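Local coordinates for possible protein of nuclear scaffold (Encephalitozoon cuniculi, PDB 3KAE), which is the N-terminal, homodimer-forming tetratricopeptide repeat domain of Cdc27, a subunit of the anaphase-promoting complex, and probably serves in protein binding and complex assembly, at residues C[66-69]-C[70-74]; C[123-127]-C[128-132]. One frame throughout, in Å; residues are numbered along the deposited sequence.

Interaction 1 (C[66-69]-C[70-74]); sequences YYES and LCYKK
With its CG anti to the carbonyl carbon (chi1 -58°), Leu70 reaches back along helix 62-74 and sets its isobutyl group against both Tyr66 and Tyr67. The Leu70 CD1 methyl lies over a face of the Tyr67 ring, 4.2 Å from the ring centroid, in a CH-pi contact. CG of the same leucine sits above one face of the Tyr66 ring, displaced toward the rim, and Leu70 CD1 approaches Tyr66 CE2 at 3.9 Å. On another side of the helix, Glu68 and Tyr72 run alongside each other: Glu68 CG touches Tyr72 CE2 at 3.6 Å, and the carboxylate stands nearly perpendicular to the ring (82°). Four i to i+4 backbone bonds join the two segments, the straightest being Tyr72 N to Glu68 O (2.9 Å, 171° at the hydrogen).

The hydroxyls of Tyr66 and Tyr67 are bonded by a second subunit, Tyr66 OH to the carbonyl of its Tyr15 and Tyr67 OH to NE of its Arg16, which places the Leu70 side of the helix at the dimer interface. Glu68 OE2 bonds Ser84 OG, and Ser69 OG bonds the carbonyl of Ala81, both on helix 78-89. Helices 36-45, 49-57 and 113-126 also pack against helix 62-74.

Interaction 2 (C[123-127]-C[128-132]); sequences LCTLS and GYREE
Cys124 O receives the amide of Tyr129 at 2.7 Å, and Thr125 O receives that of Gly128 at 3.0 Å; these two backbone bonds close the end of helix 113-126. In both, the donor lies above the carbonyl plane, by as much as 65° for Gly128 N. Positive phi at Gly128 (97°) turns the chain out of the helix, a backbone conformation that glycine, with no beta carbon to meet the carbonyl of Ser127, adopts readily.

One apolar contact lies beside this turn, Cys124 CB to Tyr129 CB at 4.1 Å. Two carbonyl oxygens also flank the Tyr129 ring: Cys124 O at its edge, near the ring plane, and Ser127 O, 3.5 Å from Tyr129 CD2.

Side chains of the two helices also meet by van der Waals contact. Cys124 SG rests 3.4 Å from the carboxylate carbon CD of Glu132. Thr125 and Arg130 lie side by side: the bend at chi2 of Arg130 (37°) brings the end of its chain back, so that NH2 reaches Thr125 CG2. Their polar ends have partners outside the turn, Thr125 OG1 bonding the carbonyl of Gly121 and Arg130 NH1 forming a salt bridge with Glu156.

Taken together, the paired bonds and the glycine in left-handed conformation make a Schellman motif, and with Tyr129 as N-cap of helix 130-143 they form a tight interhelical turn in this helical repeat domain.

Interactions 1 and 2 occur in series along the chain, with centres about 16 Å apart, and meet through side chains. Leu123 spans Ser69 and Lys73 of helix 62-74, one methyl on each: Leu123 CD1 is 3.7 Å from Ser69 OG and Leu123 CD2 is 3.9 Å from Lys73 CG. Nearly one turn further on, Leu126 CD1 lies 4.0 Å from Lys73 CE. Helix 113-126 thus packs on helix 62-74 shortly before the turn of interaction 2 ends it. The two differ in setting: 66-74 is largely buried and reaches the second subunit, whereas 123-132 is a surface turn that no other chain of the assembly touches.

Interaction 1 (C[66-69]-C[70-74])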
# COMPACT_ATOMS: atom_id res chain seq x y z
N TYR C 66 -9.95 -3.99 12.21
CA TYR C 66 -8.75 -4.56 11.61
C TYR C 66 -7.74 -3.47 11.19
O TYR C 66 -6.58 -3.51 11.60
CB TYR C 66 -9.10 -5.49 10.44
CG TYR C 66 -7.90 -6.22 9.90
CD1 TYR C 66 -7.28 -7.22 10.62
CD2 TYR C 66 -7.37 -5.87 8.67
CE1 TYR C 66 -6.17 -7.86 10.13
CE2 TYR C 66 -6.28 -6.51 8.16
CZ TYR C 66 -5.68 -7.50 8.90
OH TYR C 66 -4.58 -8.12 8.39
N TYR C 67 -8.18 -2.50 10.39
CA TYR C 67 -7.28 -1.39 10.01
C TYR C 67 -6.85 -0.59 11.23
O TYR C 67 -5.75 -0.04 11.29
CB TYR C 67 -7.92 -0.49 8.93
CG TYR C 67 -7.68 -1.05 7.56
CD1 TYR C 67 -8.56 -1.95 7.00
CD2 TYR C 67 -6.54 -0.72 6.86
CE1 TYR C 67 -8.32 -2.50 5.75
CE2 TYR C 67 -6.29 -1.27 5.61
CZ TYR C 67 -7.18 -2.16 5.07
OH TYR C 67 -6.94 -2.69 3.81
N GLU C 68 -7.70 -0.57 12.24
CA GLU C 68 -7.34 0.10 13.45
C GLU C 68 -6.11 -0.55 14.05
O GLU C 68 -5.13 0.12 14.38
CB GLU C 68 -8.51 0.05 14.42
CG GLU C 68 -8.53 1.17 15.40
CD GLU C 68 -9.78 1.16 16.26
OE1 GLU C 68 -10.89 1.39 15.73
OE2 GLU C 68 -9.64 0.92 17.47
N SER C 69 -6.16 -1.88 14.18
CA SER C 69 -5.04 -2.67 14.67
C SER C 69 -3.78 -2.45 13.82
O SER C 69 -2.70 -2.27 14.36
CB SER C 69 -5.40 -4.16 14.71
OG SER C 69 -4.48 -4.87 15.53
N LEU C 70 -3.93 -2.42 12.50
CA LEU C 70 -2.77 -2.16 11.63
C LEU C 70 -2.14 -0.81 11.93
O LEU C 70 -0.90 -0.71 12.02
CB LEU C 70 -3.13 -2.23 10.15
CG LEU C 70 -3.73 -3.52 9.60
CD1 LEU C 70 -4.02 -3.34 8.09
CD2 LEU C 70 -2.79 -4.69 9.87
N CYS C 71 -2.98 0.23 12.07
CA CYS C 71 -2.49 1.59 12.30
C CYS C 71 -1.80 1.66 13.64
O CYS C 71 -0.73 2.25 13.77
CB CYS C 71 -3.63 2.64 12.27
SG CYS C 71 -4.44 2.85 10.66
N TYR C 72 -2.42 1.06 14.65
CA TYR C 72 -1.82 0.95 15.98
C TYR C 72 -0.48 0.24 15.96
O TYR C 72 0.45 0.63 16.66
CB TYR C 72 -2.77 0.28 16.96
CG TYR C 72 -3.85 1.21 17.49
CD1 TYR C 72 -3.54 2.50 17.91
CD2 TYR C 72 -5.17 0.80 17.57
CE1 TYR C 72 -4.52 3.37 18.39
CE2 TYR C 72 -6.16 1.65 18.04
CZ TYR C 72 -5.83 2.93 18.45
OH TYR C 72 -6.80 3.76 18.92
N LYS C 73 -0.37 -0.81 15.15
CA LYS C 73 0.87 -1.57 15.06
C LYS C 73 1.97 -0.72 14.42
O LYS C 73 3.11 -0.73 14.88
CB LYS C 73 0.65 -2.87 14.28
CG LYS C 73 1.88 -3.78 14.19
CD LYS C 73 1.56 -5.05 13.40
CE LYS C 73 2.78 -5.95 13.28
NZ LYS C 73 3.84 -5.29 12.47
N LYS C 74 1.63 0.02 13.37
CA LYS C 74 2.59 0.94 12.77
C LYS C 74 3.10 1.96 13.78
O LYS C 74 4.25 2.38 13.74
CB LYS C 74 1.95 1.69 11.60
CG LYS C 74 1.69 0.86 10.39
CD LYS C 74 2.97 0.35 9.79
CE LYS C 74 2.68 -0.49 8.57
NZ LYS C 74 3.93 -0.93 7.89

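Interaction 2 (C[123-127]-C[128-132])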
# COMPACT_ATOMS: atom_id res chain seq x y z
N LEU C 123 1.68 -9.25 17.51
CA LEU C 123 1.45 -8.31 18.59
C LEU C 123 1.88 -8.85 19.95
O LEU C 123 2.58 -8.14 20.68
CB LEU C 123 -0.01 -7.83 18.61
CG LEU C 123 -0.44 -7.14 17.29
CD1 LEU C 123 -1.96 -7.03 17.17
CD2 LEU C 123 0.22 -5.77 17.12
N CYS C 124 1.46 -10.08 20.30
CA CYS C 124 1.87 -10.71 21.57
C CYS C 124 3.37 -10.77 21.64
O CYS C 124 3.96 -10.38 22.63
CB CYS C 124 1.33 -12.13 21.74
SG CYS C 124 -0.45 -12.21 21.98
N THR C 125 3.98 -11.24 20.56
CA THR C 125 5.44 -11.32 20.46
C THR C 125 6.11 -9.96 20.65
O THR C 125 6.99 -9.81 21.50
CB THR C 125 5.88 -11.90 19.12
OG1 THR C 125 5.46 -13.26 19.03
CG2 THR C 125 7.39 -11.81 18.98
N LEU C 126 5.72 -8.98 19.85
CA LEU C 126 6.33 -7.66 19.92
C LEU C 126 6.10 -7.05 21.29
O LEU C 126 6.85 -6.17 21.74
CB LEU C 126 5.73 -6.75 18.85
CG LEU C 126 6.18 -7.00 17.42
CD1 LEU C 126 5.17 -6.41 16.44
CD2 LEU C 126 7.56 -6.41 17.21
N SER C 127 5.05 -7.52 21.95
CA SER C 127 4.60 -6.94 23.20
C SER C 127 5.21 -7.68 24.41
O SER C 127 4.98 -7.32 25.57
CB SER C 127 3.06 -6.97 23.24
OG SER C 127 2.55 -6.11 24.23
N GLY C 128 5.99 -8.71 24.12
CA GLY C 128 6.70 -9.44 25.17
C GLY C 128 6.02 -10.71 25.66
O GLY C 128 6.45 -11.28 26.66
N TYR C 129 4.98 -11.15 24.97
CA TYR C 129 4.31 -12.40 25.33
C TYR C 129 4.53 -13.46 24.26
O TYR C 129 3.62 -13.78 23.50
CB TYR C 129 2.81 -12.18 25.56
CG TYR C 129 2.48 -11.13 26.61
CD1 TYR C 129 2.03 -11.51 27.88
CD2 TYR C 129 2.62 -9.78 26.34
CE1 TYR C 129 1.72 -10.56 28.84
CE2 TYR C 129 2.31 -8.82 27.29
CZ TYR C 129 1.87 -9.22 28.54
OH TYR C 129 1.57 -8.27 29.49
N ARG C 130 5.74 -14.00 24.22
CA ARG C 130 6.13 -14.94 23.17
C ARG C 130 5.28 -16.22 23.16
O ARG C 130 4.78 -16.61 22.11
CB ARG C 130 7.63 -15.27 23.28
CG ARG C 130 8.19 -16.07 22.12
CD ARG C 130 7.56 -15.65 20.81
NE ARG C 130 8.12 -16.34 19.66
CZ ARG C 130 8.85 -15.75 18.72
NH1 ARG C 130 9.31 -16.45 17.69
NH2 ARG C 130 9.12 -14.46 18.81
N GLU C 131 5.11 -16.84 24.33
CA GLU C 131 4.38 -18.11 24.44
C GLU C 131 2.94 -17.98 23.95
O GLU C 131 2.47 -18.81 23.17
CB GLU C 131 4.43 -18.67 25.87
N GLU C 132 2.25 -16.93 24.41
CA GLU C 132 0.89 -16.65 23.93
C GLU C 132 0.88 -16.38 22.42
O GLU C 132 -0.02 -16.83 21.70
CB GLU C 132 0.28 -15.46 24.67
CG GLU C 132 -1.15 -15.14 24.22
CD GLU C 132 -1.68 -13.81 24.75
OE1 GLU C 132 -1.03 -13.20 25.62
OE2 GLU C 132 -2.76 -13.39 24.30